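Local coordinates for caspase-1 subunit p19/18 (PDB 1M72), which is a cysteine endopeptidase of the caspase family that probably works in the activation cascade leading to the execution phase of apoptosis, at residues N28-R32 and V264-K268; V232-E237 and Q249-P253; R51-D57 and R196-S202; Y25-H29 and A139-K143. One frame throughout, in Å; residues are numbered along the deposited sequence.

Contact 1. Residues N28-R32 and V264-K268; sequences NHKHR and VFGKK
Where strand 31-39 of the caspase core sheet begins, Arg32 and His29 are clasped by Phe265 and Lys268 from the C-terminal tail. The Arg32 guanidinium lies between two side chains: Phe265 brings CD1 over the centre of one face, 3.6 Å from Arg32 CZ, and the Lys268 aliphatic chain runs over the opposite face, its CG 4.0 Å from Arg32 NH1. The aromatic ring does not lie flat on the group, because the two planes stand 58° apart. Arg32 NH2 donates to Phe265 O at 2.5 Å, a short bond with the acceptor tilted out of the guanidinium plane. This pairing pins the tail beside strand 31-39 of the mixed six-stranded sheet, next to strand 98-106, whose Asp99 bonds to both Arg32 and Lys268. The chain of Lys268 bends at chi2 (-96°) and again at chi3 (63°), which folds it back over the strand backbone; its CD packs 3.7 Å from Arg32 N and its NZ donates to His29 O at 2.6 Å. Lys268 NZ and Arg32 NH2 stand 4.4 Å apart, yet both form salt bridges with Asp99 OD2, and this shared carboxylate probably offsets their like charges. Arg32 NH1 also bonds to Leu68 O.

Contact 2. Residues V232-E237 and Q249-P253; sequences VALDFE and QKQVP. With EDO (1,2-ethanediol), chain J.
Lys250 curls back to the C-terminal end of helix 221-235, and its ammonium group meets two carbonyls there. NZ donates to Ala233 O at 2.8 Å, from above the carbonyl plane (38° out of it), and to Phe236 O, also at 2.8 Å, with a smaller tilt and a C=O...N angle of 156°. The lysine reaches them because its chain bends at both chi2 and chi3 instead of extending past the helix end. A positive charge at this end of a helix would probably be favoured by the helix dipole. Glu237 passes Lys250 at a slant, its CG 4.0 Å from Lys250 CD; its OE1 is joined to Lys250 NZ through a water, weakly on the glutamate side, while its salt bridge goes to Arg175 of the second subunit. Toward the other end, Val232 directs its two methyl groups differently: CG1 leans on Gln251 O at 3.2 Å, whereas CG2 meets Pro253 CG at 3.8 Å. The same Gln251 O takes a CA-H...O contact from Ala233 CA at 3.5 Å. Gln251 stays extended, its amide bonded to Trp195 N and Ser187 O, about 7 Å in side-chain distance from Cys150, the probable nucleophile. Helix 203-215 closes the same layer: Val232 packs on Ala207, Pro253 on Phe204, and the Phe236 ring stacks with Trp203, so the segment 249-253 is lodged against two helices just before it enters strand 254-257.

Contact 3. Residues R51-D57 and R196-S202; sequences RTGTNVD and RNTTRGS
Arg51 and Arg196 come together in the substrate-binding cleft, where each forms a salt bridge not with the other segment but with an acidic side chain of the bound peptide, as expected of the S1 pocket by which caspases recognise aspartate. Arg51 also touches His108, a probable catalytic residue. The two guanidinium planes are 74° apart: Arg196 CD lies over a face of the Arg51 group, while Arg51 CA sits over a face of the Arg196 group. Among the hydrogen bonds, Arg196 NH1 donates to Thr52 O at 2.9 Å, with the oxygen in the guanidinium plane; this second-shell bond helps set the arginine's orientation. Backbone packing is close where glycines meet: Gly201 CA directs a CA-H at Gly53 O, 3.4 Å away, and Thr198 CA does the same to Thr52 O at 3.4 Å. Thr52 CB meets Thr198 CG2 carbon to carbon at 3.9 Å, and the Val56 CG2 methyl rests on the carbonyl Thr199 O at 3.5 Å. The carboxylate of Asp57, in helix 54-67, grips the N-cap of helix 203-215: Ser202 N reaches the syn lone pairs of both oxygens, OD1 at 2.8 Å and OD2 at 2.9 Å, and Ser202 OG, which itself caps Met205 N, donates to Asp57 OD2 from above the carboxylate plane at 2.7 Å.

Contact 4. Residues Y25-H29 and A139-K143; sequences YNMNH and AGKPK. With EDO (1,2-ethanediol), chain H.
Lys141 NZ is gripped by two backbone carbonyls, Ala98 O and Thr137 O, with a weaker bond to Ser96 O, and this fixes the end of the side chain that touches His29. Extended beyond CG, with chi2 at 180°, the lysine brings CE to 3.4 Å from His29 CE1, an oblique approach to the ring. The contact joins the loop ahead of strand 31-39 to the loop entering strand 143-148, neighbours across strand 98-106 in the core sheet. Its other half is a CH-pi contact: Pro142 CD lies over the face of the Tyr25 ring, 22° off the normal and 3.7 Å from Tyr25 CD1. At the edge of that ring sits Gly140 O, 3.5 Å from Tyr25 CD1. The phenol is held by Asp181 OD1 and Thr260 N through its OH. Met27 SD adds an apolar touch at 4.2 Å from Pro142 CG. A 1,2-ethanediol, probably from the crystallisation liquor, lies with O1 at the Tyr25 ring edge and donates from O1 to Gly140 O at 2.7 Å. The two loops thus meet through carbon surfaces, while Tyr25 OH and Lys141 NZ find their partners in surrounding groups; the nearby ammonium would probably disfavour a second proton on the His29 imidazole.

From the N terminus, residues 25-29 and 28-32 open contacts 4 and 1, which overlap at Asn28 and His29 and touch through Met27. Residues 51-57 then open contact 3. Contact 4 closes at 139-143, tying the lead-in to strand 31-39 to the entry of strand 143-148. Contact 3 closes later, at 196-202, so the two cross; it joins the start of helix 54-67 to the hairpin before helix 203-215. Contact 2 follows in series, linking the end of helix 221-235 to the approach to strand 254-257. Contact 1 closes last, at 264-268, enclosing contacts 2 and 3. Contacts 2 and 3 lie across the chain's centre from contact 4.

Contact 1. Residues N28-R32 and V264-K268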
loop_
_atom_site.group_PDB
_atom_site.type_symbol
_atom_site.label_atom_id
_atom_site.label_comp_id
_atom_site.label_asym_id
_atom_site.label_seq_id
_atom_site.Cartn_x
_atom_site.Cartn_y
_atom_site.Cartn_z
ATOM N N ASN C 28 2.005 -7.800 23.172
ATOM C CA ASN C 28 1.750 -8.239 24.524
ATOM C C ASN C 28 2.263 -7.229 25.545
ATOM O O ASN C 28 2.778 -7.613 26.592
ATOM C CB ASN C 28 2.373 -9.630 24.767
ATOM C CG ASN C 28 1.959 -10.237 26.124
ATOM O OD1 ASN C 28 0.805 -10.085 26.569
ATOM N ND2 ASN C 28 2.892 -10.940 26.779
ATOM N N HIS C 29 2.150 -5.938 25.214
ATOM C CA HIS C 29 2.565 -4.857 26.123
ATOM C C HIS C 29 1.423 -4.653 27.126
ATOM O O HIS C 29 0.345 -5.222 26.964
ATOM C CB HIS C 29 2.806 -3.533 25.371
ATOM C CG HIS C 29 4.008 -3.551 24.484
ATOM N ND1 HIS C 29 5.180 -2.894 24.805
ATOM C CD2 HIS C 29 4.221 -4.132 23.276
ATOM C CE1 HIS C 29 6.064 -3.069 23.837
ATOM N NE2 HIS C 29 5.508 -3.816 22.895
ATOM N N LYS C 30 1.667 -3.852 28.153
ATOM C CA LYS C 30 0.642 -3.588 29.156
ATOM C C LYS C 30 -0.604 -3.019 28.476
ATOM O O LYS C 30 -1.723 -3.446 28.744
ATOM C CB LYS C 30 1.192 -2.594 30.193
ATOM C CG LYS C 30 0.200 -2.189 31.265
ATOM C CD LYS C 30 0.749 -1.117 32.244
ATOM C CE LYS C 30 -0.154 -1.091 33.486
ATOM N NZ LYS C 30 0.168 0.022 34.418
ATOM N N HIS C 31 -0.431 -2.038 27.598
ATOM C CA HIS C 31 -1.611 -1.472 26.896
ATOM C C HIS C 31 -1.574 -1.699 25.413
ATOM O O HIS C 31 -0.495 -1.807 24.814
ATOM C CB HIS C 31 -1.700 0.040 27.107
ATOM C CG HIS C 31 -1.612 0.443 28.545
ATOM N ND1 HIS C 31 -2.627 0.205 29.448
ATOM C CD2 HIS C 31 -0.612 1.029 29.245
ATOM C CE1 HIS C 31 -2.258 0.632 30.640
ATOM N NE2 HIS C 31 -1.039 1.134 30.545
ATOM N N ARG C 32 -2.760 -1.756 24.814
ATOM C CA ARG C 32 -2.883 -1.872 23.345
ATOM C C ARG C 32 -2.291 -0.573 22.749
ATOM O O ARG C 32 -1.459 -0.587 21.835
ATOM C CB ARG C 32 -4.347 -1.923 22.949
ATOM C CG ARG C 32 -4.568 -1.971 21.466
ATOM C CD ARG C 32 -4.934 -3.379 21.012
ATOM N NE ARG C 32 -3.805 -4.294 20.974
ATOM C CZ ARG C 32 -3.915 -5.626 21.049
ATOM N NH1 ARG C 32 -5.113 -6.227 21.180
ATOM N NH2 ARG C 32 -2.815 -6.357 20.967
ATOM N N VAL C 264 -1.133 -9.311 14.406
ATOM C CA VAL C 264 -2.302 -10.012 14.923
ATOM C C VAL C 264 -2.529 -9.414 16.308
ATOM O O VAL C 264 -1.648 -9.465 17.165
ATOM C CB VAL C 264 -2.032 -11.506 15.006
ATOM C CG1 VAL C 264 -3.017 -12.162 15.964
ATOM C CG2 VAL C 264 -2.145 -12.112 13.601
ATOM N N PHE C 265 -3.682 -8.796 16.525
ATOM C CA PHE C 265 -3.944 -8.158 17.811
ATOM C C PHE C 265 -3.922 -9.050 19.063
ATOM O O PHE C 265 -3.341 -8.659 20.092
ATOM C CB PHE C 265 -5.260 -7.358 17.763
ATOM C CG PHE C 265 -5.130 -6.032 17.039
ATOM C CD1 PHE C 265 -4.202 -5.076 17.474
ATOM C CD2 PHE C 265 -5.915 -5.748 15.914
ATOM C CE1 PHE C 265 -4.061 -3.852 16.792
ATOM C CE2 PHE C 265 -5.788 -4.533 15.218
ATOM C CZ PHE C 265 -4.861 -3.578 15.651
ATOM N N GLY C 266 -4.535 -10.235 18.962
ATOM C CA GLY C 266 -4.588 -11.139 20.090
ATOM C C GLY C 266 -5.598 -10.568 21.045
ATOM O O GLY C 266 -6.378 -9.729 20.643
ATOM N N LYS C 267 -5.614 -11.031 22.287
ATOM C CA LYS C 267 -6.533 -10.475 23.267
ATOM C C LYS C 267 -5.633 -10.043 24.402
ATOM O O LYS C 267 -4.708 -10.762 24.773
ATOM C CB LYS C 267 -7.514 -11.515 23.801
ATOM C CG LYS C 267 -8.049 -12.478 22.780
ATOM C CD LYS C 267 -9.196 -13.320 23.355
ATOM C CE LYS C 267 -10.561 -12.803 22.895
ATOM N NZ LYS C 267 -10.755 -12.914 21.405
ATOM N N LYS C 268 -5.880 -8.859 24.928
ATOM C CA LYS C 268 -5.101 -8.377 26.045
ATOM C C LYS C 268 -5.451 -9.294 27.251
ATOM O O LYS C 268 -4.506 -9.889 27.854
ATOM C CB LYS C 268 -5.478 -6.913 26.326
ATOM C CG LYS C 268 -5.268 -5.957 25.132
ATOM C CD LYS C 268 -3.907 -5.215 25.187
ATOM C CE LYS C 268 -2.731 -6.153 25.096
ATOM N NZ LYS C 268 -1.413 -5.477 25.069
#

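Contact 2. Residues V232-E237 and Q249-P253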
loop_
_atom_site.group_PDB
_atom_site.type_symbol
_atom_site.label_atom_id
_atom_site.label_comp_id
_atom_site.label_asym_id
_atom_site.label_seq_id
_atom_site.Cartn_x
_atom_site.Cartn_y
_atom_site.Cartn_z
ATOM N N VAL C 232 -15.934 -3.943 0.507
ATOM C CA VAL C 232 -16.175 -2.643 -0.140
ATOM C C VAL C 232 -16.353 -2.811 -1.661
ATOM O O VAL C 232 -17.213 -2.195 -2.264
ATOM C CB VAL C 232 -14.982 -1.621 0.093
ATOM C CG1 VAL C 232 -15.170 -0.368 -0.804
ATOM C CG2 VAL C 232 -14.892 -1.205 1.602
ATOM N N ALA C 233 -15.553 -3.678 -2.265
ATOM C CA ALA C 233 -15.587 -3.877 -3.709
ATOM C C ALA C 233 -16.789 -4.592 -4.218
ATOM O O ALA C 233 -17.195 -4.347 -5.364
ATOM C CB ALA C 233 -14.312 -4.671 -4.199
ATOM N N LEU C 234 -17.298 -5.542 -3.417
ATOM C CA LEU C 234 -18.457 -6.347 -3.833
ATOM C C LEU C 234 -19.824 -5.972 -3.305
ATOM O O LEU C 234 -20.787 -5.954 -4.068
ATOM C CB LEU C 234 -18.237 -7.821 -3.502
ATOM C CG LEU C 234 -16.964 -8.476 -4.028
ATOM C CD1 LEU C 234 -16.928 -9.918 -3.527
ATOM C CD2 LEU C 234 -16.922 -8.427 -5.533
ATOM N N ASP C 235 -19.924 -5.676 -2.016
ATOM C CA ASP C 235 -21.221 -5.382 -1.415
ATOM C C ASP C 235 -21.747 -3.953 -1.473
ATOM O O ASP C 235 -22.779 -3.643 -0.887
ATOM C CB ASP C 235 -21.196 -5.840 0.034
ATOM C CG ASP C 235 -20.715 -7.281 0.187
ATOM O OD1 ASP C 235 -20.857 -8.100 -0.758
ATOM O OD2 ASP C 235 -20.195 -7.602 1.286
ATOM N N PHE C 236 -21.031 -3.066 -2.147
ATOM C CA PHE C 236 -21.486 -1.705 -2.233
ATOM C C PHE C 236 -21.486 -1.267 -3.661
ATOM O O PHE C 236 -20.632 -1.667 -4.460
ATOM C CB PHE C 236 -20.578 -0.767 -1.433
ATOM C CG PHE C 236 -20.632 -0.993 0.049
ATOM C CD1 PHE C 236 -21.556 -0.308 0.837
ATOM C CD2 PHE C 236 -19.774 -1.887 0.646
ATOM C CE1 PHE C 236 -21.613 -0.515 2.207
ATOM C CE2 PHE C 236 -19.820 -2.107 2.019
ATOM C CZ PHE C 236 -20.735 -1.425 2.803
ATOM N N GLU C 237 -22.490 -0.458 -3.960
ATOM C CA GLU C 237 -22.650 0.148 -5.249
ATOM C C GLU C 237 -23.509 1.384 -4.989
ATOM O O GLU C 237 -24.506 1.340 -4.240
ATOM C CB GLU C 237 -23.309 -0.794 -6.222
ATOM C CG GLU C 237 -23.308 -0.219 -7.610
ATOM C CD GLU C 237 -24.046 -1.116 -8.552
ATOM O OE1 GLU C 237 -23.412 -1.742 -9.435
ATOM O OE2 GLU C 237 -25.276 -1.211 -8.377
ATOM N N GLN C 249 -21.985 3.519 -8.995
ATOM C CA GLN C 249 -20.533 3.561 -9.014
ATOM C C GLN C 249 -19.972 2.602 -7.957
ATOM O O GLN C 249 -20.676 2.215 -7.010
ATOM C CB GLN C 249 -20.051 5.002 -8.815
ATOM C CG GLN C 249 -20.673 5.964 -9.845
ATOM C CD GLN C 249 -20.184 5.675 -11.249
ATOM O OE1 GLN C 249 -18.999 5.799 -11.518
ATOM N NE2 GLN C 249 -21.092 5.263 -12.143
ATOM N N LYS C 250 -18.720 2.212 -8.161
ATOM C CA LYS C 250 -17.994 1.255 -7.324
ATOM C C LYS C 250 -16.801 1.909 -6.653
ATOM O O LYS C 250 -16.424 3.057 -6.974
ATOM C CB LYS C 250 -17.494 0.118 -8.193
ATOM C CG LYS C 250 -18.609 -0.563 -8.958
ATOM C CD LYS C 250 -19.512 -1.332 -8.009
ATOM C CE LYS C 250 -18.874 -2.696 -7.660
ATOM N NZ LYS C 250 -19.570 -3.285 -6.501
ATOM N N GLN C 251 -16.186 1.161 -5.749
ATOM C CA GLN C 251 -15.061 1.669 -4.977
ATOM C C GLN C 251 -14.250 0.555 -4.382
ATOM O O GLN C 251 -14.809 -0.486 -3.986
ATOM C CB GLN C 251 -15.590 2.533 -3.832
ATOM C CG GLN C 251 -14.535 3.068 -2.880
ATOM C CD GLN C 251 -15.133 3.880 -1.739
ATOM O OE1 GLN C 251 -16.134 4.581 -1.920
ATOM N NE2 GLN C 251 -14.514 3.802 -0.548
ATOM N N VAL C 252 -12.933 0.757 -4.364
ATOM C CA VAL C 252 -12.024 -0.176 -3.715
ATOM C C VAL C 252 -11.024 0.632 -2.861
ATOM O O VAL C 252 -10.554 1.686 -3.272
ATOM C CB VAL C 252 -11.270 -1.122 -4.711
ATOM C CG1 VAL C 252 -10.234 -0.339 -5.602
ATOM C CG2 VAL C 252 -10.554 -2.215 -3.909
ATOM N N PRO C 253 -10.713 0.150 -1.639
ATOM C CA PRO C 253 -9.761 0.853 -0.751
ATOM C C PRO C 253 -8.331 0.699 -1.295
ATOM O O PRO C 253 -8.079 -0.106 -2.210
ATOM C CB PRO C 253 -9.912 0.137 0.606
ATOM C CG PRO C 253 -11.254 -0.626 0.487
ATOM C CD PRO C 253 -11.283 -1.046 -0.979
HETATM C C1 EDO J . -12.531 3.693 -6.079
HETATM O O1 EDO J . -11.391 3.570 -5.201
HETATM C C2 EDO J . -12.426 2.637 -7.130
HETATM O O2 EDO J . -11.374 2.997 -7.987
HETATM O O HOH W 1 -17.717 -0.823 -4.764
HETATM O O HOH W 2 -22.232 -3.877 -7.581
#

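Contact 3. Residues R51-D57 and R196-S202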
loop_
_atom_site.group_PDB
_atom_site.type_symbol
_atom_site.label_atom_id
_atom_site.label_comp_id
_atom_site.label_asym_id
_atom_site.label_seq_id
_atom_site.Cartn_x
_atom_site.Cartn_y
_atom_site.Cartn_z
ATOM N N ARG C 51 -21.218 16.225 6.595
ATOM C CA ARG C 51 -20.979 14.818 6.328
ATOM C C ARG C 51 -21.902 13.906 7.169
ATOM O O ARG C 51 -21.431 13.088 7.969
ATOM C CB ARG C 51 -19.466 14.516 6.570
ATOM C CG ARG C 51 -18.519 15.334 5.659
ATOM C CD ARG C 51 -17.027 14.862 5.695
ATOM N NE ARG C 51 -16.901 13.422 5.458
ATOM C CZ ARG C 51 -16.781 12.516 6.433
ATOM N NH1 ARG C 51 -16.755 12.906 7.703
ATOM N NH2 ARG C 51 -16.683 11.224 6.154
ATOM N N THR C 52 -23.215 14.059 6.972
ATOM C CA THR C 52 -24.203 13.275 7.713
ATOM C C THR C 52 -23.858 11.790 7.555
ATOM O O THR C 52 -23.557 11.330 6.443
ATOM C CB THR C 52 -25.652 13.548 7.215
ATOM O OG1 THR C 52 -25.861 14.965 7.053
ATOM C CG2 THR C 52 -26.658 12.996 8.238
ATOM N N GLY C 53 -23.853 11.073 8.681
ATOM C CA GLY C 53 -23.486 9.658 8.679
ATOM C C GLY C 53 -22.110 9.341 9.301
ATOM O O GLY C 53 -21.864 8.213 9.758
ATOM N N THR C 54 -21.215 10.335 9.316
ATOM C CA THR C 54 -19.865 10.157 9.870
ATOM C C THR C 54 -19.911 9.828 11.368
ATOM O O THR C 54 -19.001 9.192 11.866
ATOM C CB THR C 54 -18.967 11.438 9.620
ATOM O OG1 THR C 54 -17.612 11.146 9.951
ATOM C CG2 THR C 54 -19.412 12.609 10.454
ATOM N N ASN C 55 -20.968 10.249 12.074
ATOM C CA ASN C 55 -21.071 9.954 13.498
ATOM C C ASN C 55 -21.370 8.462 13.679
ATOM O O ASN C 55 -21.012 7.859 14.703
ATOM C CB ASN C 55 -22.137 10.833 14.197
ATOM C CG ASN C 55 -21.700 12.307 14.324
ATOM O OD1 ASN C 55 -22.474 13.164 14.766
ATOM N ND2 ASN C 55 -20.473 12.601 13.932
ATOM N N VAL C 56 -22.031 7.860 12.697
ATOM C CA VAL C 56 -22.261 6.434 12.771
ATOM C C VAL C 56 -20.852 5.748 12.635
ATOM O O VAL C 56 -20.543 4.807 13.402
ATOM C CB VAL C 56 -23.209 5.970 11.635
ATOM C CG1 VAL C 56 -23.295 4.431 11.605
ATOM C CG2 VAL C 56 -24.614 6.552 11.854
ATOM N N ASP C 57 -19.994 6.223 11.707
ATOM C CA ASP C 57 -18.652 5.633 11.543
ATOM C C ASP C 57 -17.843 5.800 12.828
ATOM O O ASP C 57 -17.232 4.861 13.330
ATOM C CB ASP C 57 -17.839 6.301 10.419
ATOM C CG ASP C 57 -18.310 5.918 9.037
ATOM O OD1 ASP C 57 -19.192 5.034 8.895
ATOM O OD2 ASP C 57 -17.783 6.516 8.079
ATOM N N ARG C 196 -20.052 7.505 1.120
ATOM C CA ARG C 196 -20.643 7.553 2.458
ATOM C C ARG C 196 -22.186 7.481 2.402
ATOM O O ARG C 196 -22.832 8.186 1.622
ATOM C CB ARG C 196 -20.217 8.872 3.146
ATOM C CG ARG C 196 -20.865 9.192 4.550
ATOM C CD ARG C 196 -20.185 10.447 5.194
ATOM N NE ARG C 196 -19.935 11.444 4.154
ATOM C CZ ARG C 196 -20.860 12.250 3.648
ATOM N NH1 ARG C 196 -22.112 12.204 4.119
ATOM N NH2 ARG C 196 -20.557 13.038 2.603
ATOM N N ASN C 197 -22.797 6.623 3.204
ATOM C CA ASN C 197 -24.257 6.598 3.235
ATOM C C ASN C 197 -24.655 7.429 4.462
ATOM O O ASN C 197 -24.108 7.233 5.553
ATOM C CB ASN C 197 -24.796 5.192 3.385
ATOM C CG ASN C 197 -26.326 5.184 3.617
ATOM O OD1 ASN C 197 -26.805 5.245 4.768
ATOM N ND2 ASN C 197 -27.091 5.155 2.511
ATOM N N THR C 198 -25.620 8.333 4.300
ATOM C CA THR C 198 -26.016 9.204 5.422
ATOM C C THR C 198 -26.645 8.476 6.588
ATOM O O THR C 198 -26.746 9.044 7.664
ATOM C CB THR C 198 -27.007 10.323 5.006
ATOM O OG1 THR C 198 -28.149 9.728 4.361
ATOM C CG2 THR C 198 -26.310 11.354 4.065
ATOM N N THR C 199 -27.119 7.252 6.404
ATOM C CA THR C 199 -27.664 6.627 7.585
ATOM C C THR C 199 -26.781 5.500 8.130
ATOM O O THR C 199 -26.731 5.301 9.342
ATOM C CB THR C 199 -29.204 6.214 7.418
ATOM O OG1 THR C 199 -29.431 4.940 8.046
ATOM C CG2 THR C 199 -29.652 6.195 5.961
ATOM N N ARG C 200 -26.009 4.836 7.261
ATOM C CA ARG C 200 -25.147 3.750 7.716
ATOM C C ARG C 200 -23.646 4.081 7.826
ATOM O O ARG C 200 -22.856 3.242 8.259
ATOM C CB ARG C 200 -25.308 2.531 6.811
ATOM C CG ARG C 200 -26.735 2.140 6.485
ATOM C CD ARG C 200 -26.785 0.654 6.087
ATOM N NE ARG C 200 -28.022 0.227 5.420
ATOM C CZ ARG C 200 -29.269 0.308 5.910
ATOM N NH1 ARG C 200 -29.533 0.822 7.121
ATOM N NH2 ARG C 200 -30.276 -0.164 5.178
ATOM N N GLY C 201 -23.252 5.288 7.445
ATOM C CA GLY C 201 -21.846 5.641 7.485
ATOM C C GLY C 201 -21.087 5.309 6.200
ATOM O O GLY C 201 -21.676 4.879 5.193
ATOM N N SER C 202 -19.768 5.485 6.203
ATOM C CA SER C 202 -19.019 5.213 4.974
ATOM C C SER C 202 -18.882 3.725 4.634
ATOM O O SER C 202 -18.906 2.850 5.512
ATOM C CB SER C 202 -17.622 5.856 5.031
ATOM O OG SER C 202 -16.758 5.174 5.915
HETATM O O HOH W 3 -20.383 2.740 9.860
#

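Contact 4. Residues Y25-H29 and A139-K143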
loop_
_atom_site.group_PDB
_atom_site.type_symbol
_atom_site.label_atom_id
_atom_site.label_comp_id
_atom_site.label_asym_id
_atom_site.label_seq_id
_atom_site.Cartn_x
_atom_site.Cartn_y
_atom_site.Cartn_z
ATOM N N TYR C 25 4.604 -8.848 15.347
ATOM C CA TYR C 25 4.915 -7.708 16.226
ATOM C C TYR C 25 4.538 -8.170 17.620
ATOM O O TYR C 25 3.651 -9.020 17.773
ATOM C CB TYR C 25 4.040 -6.500 15.925
ATOM C CG TYR C 25 4.412 -5.770 14.683
ATOM C CD1 TYR C 25 5.598 -5.020 14.634
ATOM C CD2 TYR C 25 3.590 -5.823 13.538
ATOM C CE1 TYR C 25 5.979 -4.344 13.488
ATOM C CE2 TYR C 25 3.953 -5.130 12.357
ATOM C CZ TYR C 25 5.150 -4.401 12.339
ATOM O OH TYR C 25 5.555 -3.784 11.192
ATOM N N ASN C 26 5.178 -7.609 18.637
ATOM C CA ASN C 26 4.867 -7.971 20.016
ATOM C C ASN C 26 3.668 -7.152 20.441
ATOM O O ASN C 26 3.773 -5.964 20.697
ATOM C CB ASN C 26 6.080 -7.696 20.937
ATOM C CG ASN C 26 5.710 -7.643 22.457
ATOM O OD1 ASN C 26 4.590 -7.969 22.855
ATOM N ND2 ASN C 26 6.664 -7.207 23.289
ATOM N N MET C 27 2.517 -7.798 20.502
ATOM C CA MET C 27 1.305 -7.131 20.933
ATOM C C MET C 27 0.984 -7.587 22.346
ATOM O O MET C 27 -0.186 -7.744 22.686
ATOM C CB MET C 27 0.133 -7.499 20.020
ATOM C CG MET C 27 0.388 -7.206 18.582
ATOM S SD MET C 27 0.754 -5.465 18.273
ATOM C CE MET C 27 -0.912 -4.839 18.468
ATOM N N ASN C 28 2.005 -7.800 23.172
ATOM C CA ASN C 28 1.750 -8.239 24.524
ATOM C C ASN C 28 2.263 -7.229 25.545
ATOM O O ASN C 28 2.778 -7.613 26.592
ATOM C CB ASN C 28 2.373 -9.630 24.767
ATOM C CG ASN C 28 1.959 -10.237 26.124
ATOM O OD1 ASN C 28 0.805 -10.085 26.569
ATOM N ND2 ASN C 28 2.892 -10.940 26.779
ATOM N N HIS C 29 2.150 -5.938 25.214
ATOM C CA HIS C 29 2.565 -4.857 26.123
ATOM C C HIS C 29 1.423 -4.653 27.126
ATOM O O HIS C 29 0.345 -5.222 26.964
ATOM C CB HIS C 29 2.806 -3.533 25.371
ATOM C CG HIS C 29 4.008 -3.551 24.484
ATOM N ND1 HIS C 29 5.180 -2.894 24.805
ATOM C CD2 HIS C 29 4.221 -4.132 23.276
ATOM C CE1 HIS C 29 6.064 -3.069 23.837
ATOM N NE2 HIS C 29 5.508 -3.816 22.895
ATOM N N ALA C 139 9.069 2.919 18.345
ATOM C CA ALA C 139 10.010 2.337 17.399
ATOM C C ALA C 139 9.915 0.808 17.426
ATOM O O ALA C 139 9.992 0.175 18.488
ATOM C CB ALA C 139 11.451 2.789 17.701
ATOM N N GLY C 140 9.739 0.242 16.237
ATOM C CA GLY C 140 9.636 -1.198 16.086
ATOM C C GLY C 140 8.209 -1.675 16.275
ATOM O O GLY C 140 7.922 -2.883 16.201
ATOM N N LYS C 141 7.319 -0.724 16.546
ATOM C CA LYS C 141 5.905 -1.031 16.760
ATOM C C LYS C 141 5.004 -0.526 15.609
ATOM O O LYS C 141 5.303 0.469 14.962
ATOM C CB LYS C 141 5.453 -0.417 18.069
ATOM C CG LYS C 141 6.257 -0.914 19.244
ATOM C CD LYS C 141 5.728 -0.228 20.486
ATOM C CE LYS C 141 6.556 -0.507 21.709
ATOM N NZ LYS C 141 6.047 0.395 22.779
ATOM N N PRO C 142 3.886 -1.211 15.360
ATOM C CA PRO C 142 2.996 -0.784 14.282
ATOM C C PRO C 142 2.263 0.546 14.532
ATOM O O PRO C 142 1.694 0.777 15.596
ATOM C CB PRO C 142 2.041 -1.975 14.125
ATOM C CG PRO C 142 1.946 -2.517 15.480
ATOM C CD PRO C 142 3.384 -2.433 16.012
ATOM N N LYS C 143 2.293 1.409 13.518
ATOM C CA LYS C 143 1.629 2.714 13.558
ATOM C C LYS C 143 0.593 2.685 12.421
ATOM O O LYS C 143 0.933 2.686 11.237
ATOM C CB LYS C 143 2.695 3.823 13.385
ATOM C CG LYS C 143 3.733 3.758 14.523
ATOM C CD LYS C 143 5.010 4.507 14.224
ATOM C CE LYS C 143 6.013 3.630 13.471
ATOM N NZ LYS C 143 6.804 2.755 14.412
HETATM C C1 EDO H . 6.454 -4.822 18.792
HETATM O O1 EDO H . 7.139 -5.120 17.593
HETATM C C2 EDO H . 5.004 -4.554 18.507
HETATM O O2 EDO H . 4.528 -3.683 19.511
#